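Local coordinates for protein putative oxidoreductase (Salmonella enterica subsp. enterica serovar Typhimurium, PDB 3NX4) that probably catalyses the NADPH-dependent reduction of acryloyl-CoA, as a medium-chain dehydrogenase/reductase that binds NADP, at residues G80-W88 with S118-F129; Q293-A301 with Q316-K324. All blocks are in the same frame, centred on the assembly; numbering follows the deposited sequence.

In the fold
Both contacts belong to the GroES-like catalytic domain of the medium-chain dehydrogenase/reductase fold, and their centres lie 13 Å apart. Contact 1 lays the start of helix 118-140 along strand 82-86; contact 2 is a parallel pair of strands that brings the C-terminal end of the chain into the same sheet. The helix joins them: Arg119 NH2 makes a salt bridge to Glu297 OE1 at 2.9 Å, and Arg318 NE probably donates to Ile123 O at 2.7 Å. Each reaches the cofactor site at one end. The side chain of Thr126 in contact 1 is about 4 Å from the bound NADP, and that of Arg318 in contact 2 about 5 Å.

Contact 1: residues G80-W88 with S118-F129; sequences GQEVLLTGW and SRNAMIIGTAGF
The ring of Phe129 carries Thr86 OG1 over one face, near the rim, with OG1 4.1 Å from CD2; Trp279 stacks on the same ring. Thr86 is the tightest point of the contact. Its CB lies 3.5 Å from Thr126 OG1, and its methyl CG2, anti to its own carbonyl carbon, meets the backbone at Gly125, 4.0 Å from Gly125 C. A small branched residue suits this narrow approach. Gly125 has positive phi, where the helix kinks. Thr126, whose side chain touches the bound NADP, has its hydroxyl hydrogen-bonded to Asp64.

Farther back, Leu84 CD2 packs against Ala121 CB at 3.8 Å, the short alanine letting strand and helix come close. The bent chain of selenomethionine Met122 brings CE against Leu84 CB (4.3 Å) and near Leu85 O. At the solvent-accessible end two waters link Glu82 OE1 to Ser118 OG, while Glu82 OE2 bonds to Thr68.

The axes of strand 82-86 and helix segment 118-129 run in nearly the same direction, 26° apart, and approach to 8.4 Å. Strand 82-86 pairs with strands 64-72 and 110-111, and the helix also packs on strands 30-39 and 318-322, with Trp279 of helix 272-285 touching both Leu84 and Ile124.

Contact 2: residues Q293-A301 with Q316-K324; sequences QAATEITLA and QGRTLVKIK
Strands 295-299 and 318-322 pair in parallel, Ala295 beside Arg318 through Ile298 beside Val321, as the two strands of a beta-alpha-beta unit whose crossover is helix 303-311. Backbone hydrogen bonds form the ladder. Thr296 and Ile298 each use both N and O, donating to Arg318 O and Leu320 O and accepting from Leu320 N and Lys322 N. The ladder begins at the end of helix 288-294, where Arg318 N reaches Ala294 O at 2.7 Å from above the carbonyl plane, 36° out of it. Gly317 suits this join, because a side chain here would run into Ala294 O.

Apolar contacts gather on the face bearing Ile298. With chi1 at 68°, its CG1 lies between the backbone N and carbonyl carbon; CG1 then sits 3.8 Å from Val321 CG2, and CD1 reaches Thr319 CG2 at 3.7 Å. Branched side chains fill this buried strip well. Farther along the chain, Leu300 CD1 meets Ile323 CD1 at 3.6 Å.

The other face is mixed: Glu297 and Lys322 flank the buried, apolar Leu320, which packs on Met122 and Arg119 of helix 118-140. Glu297 extends alongside Leu320 and crosses Lys322, its OE2 3.3 Å from Lys322 CD. The two charged ends stay 5.0 Å apart (OE2 to NZ), close enough perhaps for a weak attraction, Glu297 OE1 being engaged by Arg119. Arg318 starts on this face, but its bent chain carries the guanidinium away to helix 118-140, where Met122 O and Ser38 OG also receive it, bonds that suit a buried charge.

Water bridges finish both ends. One water joins Thr296 OG1 to the carbonyls of Gln316 and Arg318. At the far end another accepts from Leu300 N and donates to Lys322 O, both at 2.7 Å.

Contact 1: residues G80-W88 with S118-F129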
loop_
_atom_site.group_PDB
_atom_site.type_symbol
_atom_site.label_atom_id
_atom_site.label_comp_id
_atom_site.label_asym_id
_atom_site.label_seq_id
_atom_site.Cartn_x
_atom_site.Cartn_y
_atom_site.Cartn_z
ATOM N N GLY A 80 13.905 16.405 -36.973
ATOM C CA GLY A 80 12.575 16.294 -37.548
ATOM C C GLY A 80 11.632 15.372 -36.786
ATOM O O GLY A 80 10.430 15.350 -37.042
ATOM N N GLN A 81 12.173 14.612 -35.840
ATOM C CA GLN A 81 11.379 13.641 -35.093
ATOM C C GLN A 81 10.465 14.319 -34.068
ATOM O O GLN A 81 10.897 15.232 -33.368
ATOM C CB GLN A 81 12.311 12.648 -34.388
ATOM C CG GLN A 81 11.600 11.466 -33.783
ATOM C CD GLN A 81 12.548 10.441 -33.184
ATOM O OE1 GLN A 81 13.748 10.452 -33.451
ATOM N NE2 GLN A 81 12.006 9.543 -32.371
ATOM N N GLU A 82 9.208 13.873 -33.987
ATOM C CA GLU A 82 8.282 14.331 -32.948
ATOM C C GLU A 82 8.514 13.586 -31.629
ATOM O O GLU A 82 8.548 12.352 -31.606
ATOM C CB GLU A 82 6.823 14.137 -33.390
ATOM C CG GLU A 82 6.412 14.937 -34.633
ATOM C CD GLU A 82 6.344 16.435 -34.382
ATOM O OE1 GLU A 82 5.695 16.857 -33.397
ATOM O OE2 GLU A 82 6.941 17.194 -35.176
ATOM N N VAL A 83 8.658 14.334 -30.535
ATOM C CA VAL A 83 8.921 13.739 -29.220
ATOM C C VAL A 83 8.138 14.420 -28.101
ATOM O O VAL A 83 7.618 15.526 -28.264
ATOM C CB VAL A 83 10.417 13.832 -28.846
ATOM C CG1 VAL A 83 11.270 13.047 -29.840
ATOM C CG2 VAL A 83 10.851 15.298 -28.786
ATOM N N LEU A 84 8.054 13.751 -26.955
ATOM C CA LEU A 84 7.463 14.370 -25.780
ATOM C C LEU A 84 8.345 14.087 -24.577
ATOM O O LEU A 84 9.184 13.197 -24.611
ATOM C CB LEU A 84 6.030 13.864 -25.547
ATOM C CG LEU A 84 5.804 12.397 -25.161
ATOM C CD1 LEU A 84 6.172 12.144 -23.698
ATOM C CD2 LEU A 84 4.332 12.039 -25.389
ATOM N N LEU A 85 8.164 14.858 -23.517
ATOM C CA LEU A 85 8.879 14.596 -22.281
ATOM C C LEU A 85 8.002 14.969 -21.096
ATOM O O LEU A 85 7.353 16.013 -21.096
ATOM C CB LEU A 85 10.199 15.376 -22.230
ATOM C CG LEU A 85 11.052 15.292 -20.955
ATOM C CD1 LEU A 85 12.551 15.500 -21.273
ATOM C CD2 LEU A 85 10.582 16.287 -19.900
ATOM N N THR A 86 7.983 14.096 -20.098
ATOM C CA THR A 86 7.442 14.438 -18.791
ATOM C C THR A 86 8.425 13.948 -17.730
ATOM O O THR A 86 9.010 12.862 -17.862
ATOM C CB THR A 86 6.036 13.805 -18.537
ATOM O OG1 THR A 86 6.144 12.376 -18.465
ATOM C CG2 THR A 86 5.059 14.176 -19.651
ATOM N N GLY A 87 8.633 14.753 -16.693
ATOM C CA GLY A 87 9.329 14.273 -15.505
ATOM C C GLY A 87 10.840 14.282 -15.584
ATOM O O GLY A 87 11.435 15.190 -16.171
ATOM N N TRP A 88 11.450 13.267 -14.975
ATOM C CA TRP A 88 12.906 13.089 -14.940
ATOM C C TRP A 88 13.679 14.228 -14.272
ATOM O O TRP A 88 14.901 14.277 -14.366
ATOM C CB TRP A 88 13.459 12.841 -16.346
ATOM C CG TRP A 88 13.024 11.541 -16.954
ATOM C CD1 TRP A 88 12.272 11.372 -18.085
ATOM C CD2 TRP A 88 13.299 10.227 -16.455
ATOM N NE1 TRP A 88 12.081 10.031 -18.329
ATOM C CE2 TRP A 88 12.698 9.308 -17.340
ATOM C CE3 TRP A 88 14.005 9.737 -15.352
ATOM C CZ2 TRP A 88 12.779 7.928 -17.153
ATOM C CZ3 TRP A 88 14.084 8.361 -15.168
ATOM C CH2 TRP A 88 13.477 7.476 -16.066
ATOM N N SER A 118 0.893 15.962 -31.002
ATOM C CA SER A 118 1.765 16.690 -30.090
ATOM C C SER A 118 0.928 17.526 -29.103
ATOM O O SER A 118 1.223 17.577 -27.905
ATOM C CB SER A 118 2.718 17.582 -30.909
ATOM O OG SER A 118 3.647 18.259 -30.087
ATOM N N ARG A 119 -0.132 18.162 -29.605
ATOM C CA ARG A 119 -1.005 18.977 -28.760
ATOM C C ARG A 119 -1.714 18.124 -27.701
ATOM O O ARG A 119 -1.777 18.487 -26.521
ATOM C CB ARG A 119 -2.028 19.757 -29.613
ATOM C CG ARG A 119 -2.923 20.709 -28.803
ATOM C CD ARG A 119 -3.912 21.455 -29.707
ATOM N NE ARG A 119 -4.647 22.485 -28.975
ATOM C CZ ARG A 119 -5.825 22.299 -28.375
ATOM N NH1 ARG A 119 -6.426 21.118 -28.429
ATOM N NH2 ARG A 119 -6.416 23.304 -27.736
ATOM N N ASN A 120 -2.235 16.980 -28.119
ATOM C CA ASN A 120 -2.916 16.093 -27.179
ATOM C C ASN A 120 -1.994 15.464 -26.144
ATOM O O ASN A 120 -2.421 15.178 -25.023
ATOM C CB ASN A 120 -3.726 15.032 -27.915
ATOM C CG ASN A 120 -5.000 15.606 -28.522
ATOM O OD1 ASN A 120 -5.422 16.701 -28.157
ATOM N ND2 ASN A 120 -5.611 14.875 -29.446
ATOM N N ALA A 121 -0.732 15.266 -26.520
ATOM C CA ALA A 121 0.262 14.704 -25.617
ATOM C C ALA A 121 0.420 15.598 -24.395
ATOM O O ALA A 121 0.680 15.121 -23.290
ATOM C CB ALA A 121 1.616 14.537 -26.339
HETATM N N MSE A 122 0.261 16.900 -24.602
HETATM C CA MSE A 122 0.438 17.873 -23.526
HETATM C C MSE A 122 -0.866 18.173 -22.774
HETATM O O MSE A 122 -0.837 18.532 -21.598
HETATM C CB MSE A 122 1.080 19.157 -24.056
HETATM C CG MSE A 122 2.567 18.974 -24.409
HETATM SE SE MSE A 122 3.564 18.497 -22.812
HETATM C CE MSE A 122 3.803 16.576 -23.131
ATOM N N ILE A 123 -2.000 18.021 -23.441
ATOM C CA ILE A 123 -3.266 18.022 -22.706
ATOM C C ILE A 123 -3.202 16.908 -21.656
ATOM O O ILE A 123 -3.645 17.080 -20.521
ATOM C CB ILE A 123 -4.484 17.854 -23.632
ATOM C CG1 ILE A 123 -4.615 19.091 -24.544
ATOM C CG2 ILE A 123 -5.781 17.642 -22.795
ATOM C CD1 ILE A 123 -5.747 19.014 -25.538
ATOM N N ILE A 124 -2.613 15.776 -22.034
ATOM C CA ILE A 124 -2.360 14.703 -21.073
ATOM C C ILE A 124 -1.311 15.146 -20.056
ATOM O O ILE A 124 -1.610 15.278 -18.863
ATOM C CB ILE A 124 -1.918 13.413 -21.778
ATOM C CG1 ILE A 124 -3.054 12.887 -22.661
ATOM C CG2 ILE A 124 -1.487 12.341 -20.752
ATOM C CD1 ILE A 124 -2.593 11.825 -23.655
ATOM N N GLY A 125 -0.085 15.384 -20.524
ATOM C CA GLY A 125 0.980 15.878 -19.667
ATOM C C GLY A 125 1.292 14.952 -18.495
ATOM O O GLY A 125 0.900 13.792 -18.487
ATOM N N THR A 126 1.989 15.477 -17.498
ATOM C CA THR A 126 2.280 14.706 -16.298
ATOM C C THR A 126 1.002 14.260 -15.574
ATOM O O THR A 126 0.936 13.153 -15.070
ATOM C CB THR A 126 3.189 15.492 -15.331
ATOM O OG1 THR A 126 4.524 15.494 -15.842
ATOM C CG2 THR A 126 3.214 14.843 -13.961
ATOM N N ALA A 127 -0.009 15.123 -15.532
ATOM C CA ALA A 127 -1.246 14.811 -14.815
ATOM C C ALA A 127 -1.895 13.554 -15.373
ATOM O O ALA A 127 -2.234 12.633 -14.631
ATOM C CB ALA A 127 -2.239 16.001 -14.890
ATOM N N GLY A 128 -2.081 13.526 -16.689
ATOM C CA GLY A 128 -2.738 12.407 -17.340
ATOM C C GLY A 128 -1.886 11.141 -17.352
ATOM O O GLY A 128 -2.398 10.034 -17.200
ATOM N N PHE A 129 -0.582 11.304 -17.543
ATOM C CA PHE A 129 0.345 10.180 -17.474
ATOM C C PHE A 129 0.262 9.535 -16.085
ATOM O O PHE A 129 0.167 8.317 -15.955
ATOM C CB PHE A 129 1.759 10.690 -17.789
ATOM C CG PHE A 129 2.852 9.676 -17.590
ATOM C CD1 PHE A 129 3.111 8.703 -18.556
ATOM C CD2 PHE A 129 3.673 9.742 -16.472
ATOM C CE1 PHE A 129 4.136 7.779 -18.380
ATOM C CE2 PHE A 129 4.719 8.826 -16.297
ATOM C CZ PHE A 129 4.942 7.840 -17.247
HETATM O O HOH W 1 5.719 16.189 -30.383
HETATM O O HOH W 2 5.132 19.280 -32.413
#

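Contact 2: residues Q293-A301 with Q316-K324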
loop_
_atom_site.group_PDB
_atom_site.type_symbol
_atom_site.label_atom_id
_atom_site.label_comp_id
_atom_site.label_asym_id
_atom_site.label_seq_id
_atom_site.Cartn_x
_atom_site.Cartn_y
_atom_site.Cartn_z
ATOM N N GLN A 293 -12.998 18.529 -23.795
ATOM C CA GLN A 293 -13.647 18.900 -22.529
ATOM C C GLN A 293 -12.687 19.425 -21.456
ATOM O O GLN A 293 -13.030 20.324 -20.694
ATOM C CB GLN A 293 -14.406 17.702 -21.936
ATOM C CG GLN A 293 -15.615 17.258 -22.737
ATOM C CD GLN A 293 -16.266 16.013 -22.150
ATOM O OE1 GLN A 293 -15.680 15.330 -21.315
ATOM N NE2 GLN A 293 -17.480 15.713 -22.591
ATOM N N ALA A 294 -11.501 18.834 -21.375
ATOM C CA ALA A 294 -10.609 19.061 -20.241
ATOM C C ALA A 294 -9.645 20.227 -20.429
ATOM O O ALA A 294 -9.173 20.821 -19.462
ATOM C CB ALA A 294 -9.820 17.796 -19.950
ATOM N N ALA A 295 -9.329 20.542 -21.675
ATOM C CA ALA A 295 -8.244 21.471 -21.942
ATOM C C ALA A 295 -8.654 22.945 -21.940
ATOM O O ALA A 295 -9.701 23.317 -22.464
ATOM C CB ALA A 295 -7.574 21.122 -23.259
ATOM N N THR A 296 -7.808 23.775 -21.345
ATOM C CA THR A 296 -7.856 25.208 -21.573
ATOM C C THR A 296 -6.504 25.635 -22.124
ATOM O O THR A 296 -5.473 25.435 -21.475
ATOM C CB THR A 296 -8.153 25.984 -20.286
ATOM O OG1 THR A 296 -9.410 25.557 -19.764
ATOM C CG2 THR A 296 -8.215 27.477 -20.565
ATOM N N GLU A 297 -6.505 26.208 -23.328
ATOM C CA GLU A 297 -5.257 26.592 -23.983
ATOM C C GLU A 297 -4.876 28.030 -23.665
ATOM O O GLU A 297 -5.674 28.938 -23.847
ATOM C CB GLU A 297 -5.363 26.418 -25.501
ATOM C CG GLU A 297 -4.089 26.805 -26.248
ATOM C CD GLU A 297 -4.231 26.657 -27.747
ATOM O OE1 GLU A 297 -4.738 25.605 -28.200
ATOM O OE2 GLU A 297 -3.838 27.592 -28.472
ATOM N N ILE A 298 -3.656 28.236 -23.188
ATOM C CA ILE A 298 -3.183 29.577 -22.866
ATOM C C ILE A 298 -1.856 29.806 -23.560
ATOM O O ILE A 298 -1.289 28.885 -24.149
ATOM C CB ILE A 298 -2.979 29.754 -21.355
ATOM C CG1 ILE A 298 -1.805 28.888 -20.870
ATOM C CG2 ILE A 298 -4.254 29.383 -20.607
ATOM C CD1 ILE A 298 -1.441 29.129 -19.419
ATOM N N THR A 299 -1.357 31.033 -23.496
ATOM C CA THR A 299 -0.040 31.329 -24.035
ATOM C C THR A 299 0.971 31.358 -22.902
ATOM O O THR A 299 0.603 31.340 -21.732
ATOM C CB THR A 299 -0.010 32.681 -24.746
ATOM O OG1 THR A 299 -0.221 33.715 -23.778
ATOM C CG2 THR A 299 -1.107 32.741 -25.799
ATOM N N LEU A 300 2.249 31.421 -23.254
ATOM C CA LEU A 300 3.307 31.377 -22.257
ATOM C C LEU A 300 3.172 32.549 -21.287
ATOM O O LEU A 300 3.394 32.404 -20.086
ATOM C CB LEU A 300 4.677 31.392 -22.935
ATOM C CG LEU A 300 5.906 31.083 -22.077
ATOM C CD1 LEU A 300 5.795 29.720 -21.435
ATOM C CD2 LEU A 300 7.190 31.178 -22.906
ATOM N N ALA A 301 2.808 33.711 -21.811
ATOM C CA ALA A 301 2.690 34.908 -20.984
ATOM C C ALA A 301 1.622 34.767 -19.895
ATOM O O ALA A 301 1.689 35.435 -18.864
ATOM C CB ALA A 301 2.412 36.129 -21.853
ATOM N N GLN A 316 -10.448 24.147 -13.522
ATOM C CA GLN A 316 -10.781 22.732 -13.636
ATOM C C GLN A 316 -10.165 22.139 -14.905
ATOM O O GLN A 316 -9.931 22.846 -15.878
ATOM C CB GLN A 316 -12.296 22.517 -13.585
ATOM C CG GLN A 316 -13.091 23.247 -14.647
ATOM C CD GLN A 316 -14.582 23.062 -14.451
ATOM O OE1 GLN A 316 -15.066 23.035 -13.324
ATOM N NE2 GLN A 316 -15.314 22.903 -15.547
ATOM N N GLY A 317 -9.876 20.844 -14.888
ATOM C CA GLY A 317 -9.300 20.211 -16.059
ATOM C C GLY A 317 -7.810 20.456 -16.207
ATOM O O GLY A 317 -7.085 20.574 -15.222
ATOM N N ARG A 318 -7.351 20.536 -17.453
ATOM C CA ARG A 318 -5.925 20.613 -17.749
ATOM C C ARG A 318 -5.550 21.942 -18.412
ATOM O O ARG A 318 -6.272 22.439 -19.276
ATOM C CB ARG A 318 -5.546 19.449 -18.660
ATOM C CG ARG A 318 -5.613 18.080 -17.963
ATOM C CD ARG A 318 -4.360 17.823 -17.140
ATOM N NE ARG A 318 -3.167 17.898 -17.992
ATOM C CZ ARG A 318 -2.094 18.629 -17.716
ATOM N NH1 ARG A 318 -2.034 19.323 -16.590
ATOM N NH2 ARG A 318 -1.072 18.653 -18.560
ATOM N N THR A 319 -4.429 22.519 -17.997
ATOM C CA THR A 319 -3.969 23.772 -18.585
ATOM C C THR A 319 -2.893 23.491 -19.622
ATOM O O THR A 319 -1.807 23.012 -19.290
ATOM C CB THR A 319 -3.413 24.738 -17.521
ATOM O OG1 THR A 319 -4.440 25.049 -16.574
ATOM C CG2 THR A 319 -2.931 26.036 -18.169
ATOM N N LEU A 320 -3.216 23.791 -20.876
ATOM C CA LEU A 320 -2.346 23.539 -22.015
ATOM C C LEU A 320 -1.665 24.839 -22.440
ATOM O O LEU A 320 -2.319 25.876 -22.582
ATOM C CB LEU A 320 -3.169 22.979 -23.180
ATOM C CG LEU A 320 -2.462 22.882 -24.540
ATOM C CD1 LEU A 320 -1.418 21.749 -24.536
ATOM C CD2 LEU A 320 -3.473 22.692 -25.665
ATOM N N VAL A 321 -0.355 24.786 -22.638
ATOM C CA VAL A 321 0.394 25.982 -22.989
ATOM C C VAL A 321 0.904 25.915 -24.425
ATOM O O VAL A 321 1.692 25.055 -24.770
ATOM C CB VAL A 321 1.550 26.236 -22.005
ATOM C CG1 VAL A 321 2.278 27.518 -22.368
ATOM C CG2 VAL A 321 1.006 26.309 -20.570
ATOM N N LYS A 322 0.416 26.821 -25.268
ATOM C CA LYS A 322 0.876 26.876 -26.642
ATOM C C LYS A 322 2.177 27.668 -26.659
ATOM O O LYS A 322 2.203 28.834 -26.260
ATOM C CB LYS A 322 -0.171 27.549 -27.541
ATOM C CG LYS A 322 0.226 27.589 -29.021
ATOM C CD LYS A 322 -0.886 28.200 -29.862
ATOM C CE LYS A 322 -0.539 28.206 -31.343
ATOM N NZ LYS A 322 -0.264 26.837 -31.864
ATOM N N ILE A 323 3.251 27.026 -27.098
ATOM C CA ILE A 323 4.569 27.638 -27.087
ATOM C C ILE A 323 4.920 28.104 -28.493
ATOM O O ILE A 323 5.435 29.204 -28.677
ATOM C CB ILE A 323 5.640 26.662 -26.590
ATOM C CG1 ILE A 323 5.387 26.279 -25.125
ATOM C CG2 ILE A 323 7.030 27.268 -26.758
ATOM C CD1 ILE A 323 5.636 27.412 -24.148
ATOM N N LYS A 324 4.618 27.265 -29.479
ATOM C CA LYS A 324 4.824 27.607 -30.884
ATOM C C LYS A 324 4.183 28.952 -31.217
ATOM O O LYS A 324 3.064 29.251 -30.790
ATOM C CB LYS A 324 4.234 26.518 -31.784
ATOM C CG LYS A 324 2.767 26.227 -31.494
ATOM C CD LYS A 324 2.332 24.873 -32.027
ATOM C CE LYS A 324 1.998 24.929 -33.503
ATOM N NZ LYS A 324 1.503 23.610 -33.982
ATOM O OXT LYS A 324 4.769 29.771 -31.927
HETATM O O HOH W 3 -8.817 23.607 -18.095
HETATM O O HOH W 4 3.097 31.367 -25.772
#